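Side-chain contact in 1,4-dihydroxy-6-naphtoate synthase (Archaeoglobus fulgidus, PDB 1ZBM), which probably converts cyclic dehypoxanthine futalosine into 1,4-dihydroxy-6-naphthoate, a step in menaquinone biosynthesis: residues N116-L121 with D171-Q176. Residues are numbered along the deposited sequence; the frame is centred on the assembly and turned at random.
Sequences NLLLKL and DWWSEQ
Leu121 and Leu118 of helix 114-122 pack against two consecutive tryptophans of helix 169-174. Trp172 is the main partner. Its indole extends toward the other helix, six-membered ring first, with CG anti to the backbone N (chi1 180°). The Leu121 side chain crosses that of Trp172 at about a right angle. Leu121 CB approaches the ring obliquely, 3.4 Å from Trp172 CH2, a tight contact. A terminal methyl joins in, with Leu121 CD1 3.9 Å from Trp172 CH2. Beside this, the backbone Leu121 O comes to 3.5 Å from Trp172 CZ2. Leu118 reaches the neighbouring corner of the same ring through one methyl, with CD2 3.8 Å from Trp172 CZ3. Leu118 O lies over one face of this indole. On the opposite face, Gln176 NE2 stands 3.5 Å off the ring plane, nearer its border than its middle. The same NE2 donates a hydrogen bond of 3.1 Å to Trp172 O, at an N-H...O angle of 151°. This bond holds the Gln176 side chain folded back over the tryptophan. Met263 of helix 251-265 touches both residues.

Leu118 also touches Trp173. Its CG is anti to the carbonyl carbon (chi1 -73°), and CD2 meets both indoles, 4.1 Å from Trp173 CE3. Trp173 is buried and its NE1 is hydrogen-bonded to Leu179 O. Leu118 and Trp173 both rest on Leu181 of strand 181-189.

No hydrogen bond links the two segments; apolar packing joins them. Thr114, predicted to bind substrate, lies one turn before Leu118, so the contact may sit near part of the substrate site. Helix 114-122 follows strand 105-108 and helix 169-174 follows strand 164-168 of the same mixed sheet. The packing thus lies within one lobe of the two-lobed periplasmic-binding-protein type 2 fold.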
ATOM      1  N   ASN A 116      -6.509  -4.260  -6.861  1.00 17.88           N
ATOM      2  CA  ASN A 116      -7.687  -4.404  -7.699  1.00 19.42           C
ATOM      3  C   ASN A 116      -7.277  -4.415  -9.159  1.00 19.66           C
ATOM      4  O   ASN A 116      -7.738  -5.253  -9.938  1.00 20.19           O
ATOM      5  CB  ASN A 116      -8.681  -3.279  -7.452  1.00 22.70           C
ATOM      6  CG  ASN A 116     -10.079  -3.807  -7.242  1.00 26.16           C
ATOM      7  OD1 ASN A 116     -10.588  -4.595  -8.057  1.00 24.27           O
ATOM      8  ND2 ASN A 116     -10.710  -3.391  -6.149  1.00 27.19           N
ATOM      9  N   LEU A 117      -6.404  -3.483  -9.525  1.00 18.72           N
ATOM     10  CA  LEU A 117      -5.916  -3.401 -10.893  1.00 17.46           C
ATOM     11  C   LEU A 117      -5.357  -4.771 -11.294  1.00 17.70           C
ATOM     12  O   LEU A 117      -5.674  -5.287 -12.367  1.00 17.55           O
ATOM     13  CB  LEU A 117      -4.832  -2.323 -10.998  1.00 15.30           C
ATOM     14  CG  LEU A 117      -4.156  -2.154 -12.367  1.00 18.00           C
ATOM     15  CD1 LEU A 117      -5.204  -1.860 -13.438  1.00 15.08           C
ATOM     16  CD2 LEU A 117      -3.138  -1.013 -12.298  1.00 14.33           C
ATOM     17  N   LEU A 118      -4.538  -5.359 -10.421  1.00 16.83           N
ATOM     18  CA  LEU A 118      -3.957  -6.680 -10.680  1.00 16.73           C
ATOM     19  C   LEU A 118      -5.039  -7.748 -10.899  1.00 16.14           C
ATOM     20  O   LEU A 118      -4.962  -8.541 -11.843  1.00 16.45           O
ATOM     21  CB  LEU A 118      -3.041  -7.107  -9.524  1.00 15.06           C
ATOM     22  CG  LEU A 118      -1.697  -6.394  -9.396  1.00 15.24           C
ATOM     23  CD1 LEU A 118      -1.055  -6.678  -8.034  1.00 14.76           C
ATOM     24  CD2 LEU A 118      -0.799  -6.833 -10.514  1.00 12.62           C
ATOM     25  N   LEU A 119      -6.037  -7.773 -10.022  1.00 15.38           N
ATOM     26  CA  LEU A 119      -7.118  -8.735 -10.139  1.00 16.33           C
ATOM     27  C   LEU A 119      -7.813  -8.557 -11.488  1.00 18.69           C
ATOM     28  O   LEU A 119      -8.027  -9.525 -12.216  1.00 20.31           O
ATOM     29  CB  LEU A 119      -8.124  -8.549  -8.995  1.00 14.63           C
ATOM     30  CG  LEU A 119      -9.363  -9.469  -8.962  1.00 13.02           C
ATOM     31  CD1 LEU A 119      -8.922 -10.917  -8.849  1.00 10.91           C
ATOM     32  CD2 LEU A 119     -10.263  -9.099  -7.782  1.00 12.82           C
ATOM     33  N   LYS A 120      -8.150  -7.314 -11.823  1.00 19.15           N
ATOM     34  CA  LYS A 120      -8.807  -7.001 -13.085  1.00 20.44           C
ATOM     35  C   LYS A 120      -7.964  -7.402 -14.296  1.00 21.62           C
ATOM     36  O   LYS A 120      -8.488  -7.530 -15.397  1.00 23.55           O
ATOM     37  CB  LYS A 120      -9.140  -5.504 -13.132  1.00 22.74           C
ATOM     38  CG  LYS A 120     -10.207  -5.081 -12.107  1.00 23.65           C
ATOM     39  CD  LYS A 120     -10.072  -3.622 -11.704  1.00 24.64           C
ATOM     40  CE  LYS A 120     -10.286  -2.696 -12.881  1.00 25.96           C
ATOM     41  NZ  LYS A 120      -9.849  -1.306 -12.549  1.00 27.31           N
ATOM     42  N   LEU A 121      -6.663  -7.597 -14.094  1.00 21.31           N
ATOM     43  CA  LEU A 121      -5.770  -8.012 -15.175  1.00 20.22           C
ATOM     44  C   LEU A 121      -5.642  -9.528 -15.233  1.00 19.35           C
ATOM     45  O   LEU A 121      -5.426 -10.094 -16.293  1.00 20.70           O
ATOM     46  CB  LEU A 121      -4.375  -7.421 -14.977  1.00 20.17           C
ATOM     47  CG  LEU A 121      -4.171  -5.935 -15.268  1.00 19.08           C
ATOM     48  CD1 LEU A 121      -2.830  -5.520 -14.715  1.00 18.55           C
ATOM     49  CD2 LEU A 121      -4.242  -5.679 -16.773  1.00 20.16           C
ATOM     50  N   ASP A 171       2.383 -14.399  -7.949  1.00 19.35           N
ATOM     51  CA  ASP A 171       2.752 -15.410  -8.936  1.00 20.11           C
ATOM     52  C   ASP A 171       2.270 -14.964 -10.298  1.00 20.30           C
ATOM     53  O   ASP A 171       2.940 -15.171 -11.314  1.00 21.03           O
ATOM     54  CB  ASP A 171       2.140 -16.770  -8.621  1.00 22.80           C
ATOM     55  CG  ASP A 171       2.651 -17.341  -7.338  1.00 26.17           C
ATOM     56  OD1 ASP A 171       3.857 -17.164  -7.048  1.00 27.67           O
ATOM     57  OD2 ASP A 171       1.848 -17.976  -6.620  1.00 28.97           O
ATOM     58  N   TRP A 172       1.095 -14.350 -10.321  1.00 19.43           N
ATOM     59  CA  TRP A 172       0.543 -13.880 -11.578  1.00 19.05           C
ATOM     60  C   TRP A 172       1.393 -12.765 -12.169  1.00 18.41           C
ATOM     61  O   TRP A 172       1.607 -12.720 -13.381  1.00 17.16           O
ATOM     62  CB  TRP A 172      -0.874 -13.360 -11.393  1.00 18.13           C
ATOM     63  CG  TRP A 172      -1.438 -12.868 -12.679  1.00 19.02           C
ATOM     64  CD1 TRP A 172      -2.095 -13.603 -13.614  1.00 16.52           C
ATOM     65  CD2 TRP A 172      -1.344 -11.534 -13.199  1.00 19.46           C
ATOM     66  NE1 TRP A 172      -2.417 -12.811 -14.690  1.00 19.52           N
ATOM     67  CE2 TRP A 172      -1.965 -11.538 -14.465  1.00 19.56           C
ATOM     68  CE3 TRP A 172      -0.784 -10.338 -12.720  1.00 20.39           C
ATOM     69  CZ2 TRP A 172      -2.057 -10.388 -15.262  1.00 20.46           C
ATOM     70  CZ3 TRP A 172      -0.873  -9.194 -13.511  1.00 20.43           C
ATOM     71  CH2 TRP A 172      -1.504  -9.232 -14.771  1.00 20.86           C
ATOM     72  N   TRP A 173       1.864 -11.860 -11.314  1.00 17.64           N
ATOM     73  CA  TRP A 173       2.676 -10.738 -11.774  1.00 17.51           C
ATOM     74  C   TRP A 173       4.045 -11.196 -12.233  1.00 17.71           C
ATOM     75  O   TRP A 173       4.593 -10.673 -13.201  1.00 18.73           O
ATOM     76  CB  TRP A 173       2.826  -9.699 -10.663  1.00 15.05           C
ATOM     77  CG  TRP A 173       3.985  -8.756 -10.840  1.00 13.56           C
ATOM     78  CD1 TRP A 173       5.251  -8.898 -10.334  1.00 13.85           C
ATOM     79  CD2 TRP A 173       3.958  -7.483 -11.505  1.00 13.23           C
ATOM     80  NE1 TRP A 173       6.008  -7.780 -10.631  1.00 13.54           N
ATOM     81  CE2 TRP A 173       5.238  -6.903 -11.345  1.00 13.22           C
ATOM     82  CE3 TRP A 173       2.972  -6.774 -12.211  1.00 14.74           C
ATOM     83  CZ2 TRP A 173       5.556  -5.647 -11.866  1.00 11.60           C
ATOM     84  CZ3 TRP A 173       3.291  -5.517 -12.733  1.00 12.38           C
ATOM     85  CH2 TRP A 173       4.575  -4.971 -12.553  1.00 14.85           C
ATOM     86  N   SER A 174       4.588 -12.176 -11.526  1.00 18.84           N
ATOM     87  CA  SER A 174       5.889 -12.715 -11.844  1.00 20.79           C
ATOM     88  C   SER A 174       5.856 -13.328 -13.252  1.00 20.93           C
ATOM     89  O   SER A 174       6.860 -13.324 -13.962  1.00 21.74           O
ATOM     90  CB  SER A 174       6.271 -13.755 -10.796  1.00 21.61           C
ATOM     91  OG  SER A 174       7.642 -14.097 -10.900  1.00 27.90           O
ATOM     92  N   GLU A 175       4.699 -13.836 -13.657  1.00 21.33           N
ATOM     93  CA  GLU A 175       4.556 -14.419 -14.982  1.00 22.93           C
ATOM     94  C   GLU A 175       4.474 -13.332 -16.053  1.00 22.66           C
ATOM     95  O   GLU A 175       4.689 -13.600 -17.239  1.00 24.24           O
ATOM     96  CB  GLU A 175       3.308 -15.311 -15.047  1.00 24.04           C
ATOM     97  CG  GLU A 175       3.469 -16.660 -14.351  1.00 27.56           C
ATOM     98  CD  GLU A 175       2.176 -17.467 -14.285  1.00 31.52           C
ATOM     99  OE1 GLU A 175       1.230 -17.173 -15.055  1.00 33.28           O
ATOM    100  OE2 GLU A 175       2.111 -18.415 -13.469  1.00 33.25           O
ATOM    101  N   GLN A 176       4.179 -12.101 -15.641  1.00 21.73           N
ATOM    102  CA  GLN A 176       4.073 -10.989 -16.592  1.00 20.34           C
ATOM    103  C   GLN A 176       5.388 -10.242 -16.786  1.00 20.32           C
ATOM    104  O   GLN A 176       5.732  -9.868 -17.903  1.00 19.72           O
ATOM    105  CB  GLN A 176       3.009  -9.985 -16.137  1.00 21.37           C
ATOM    106  CG  GLN A 176       1.670 -10.595 -15.794  1.00 20.68           C
ATOM    107  CD  GLN A 176       1.210 -11.585 -16.837  1.00 22.16           C
ATOM    108  OE1 GLN A 176       1.249 -11.312 -18.041  1.00 22.65           O
ATOM    109  NE2 GLN A 176       0.755 -12.742 -16.382  1.00 22.67           N
TER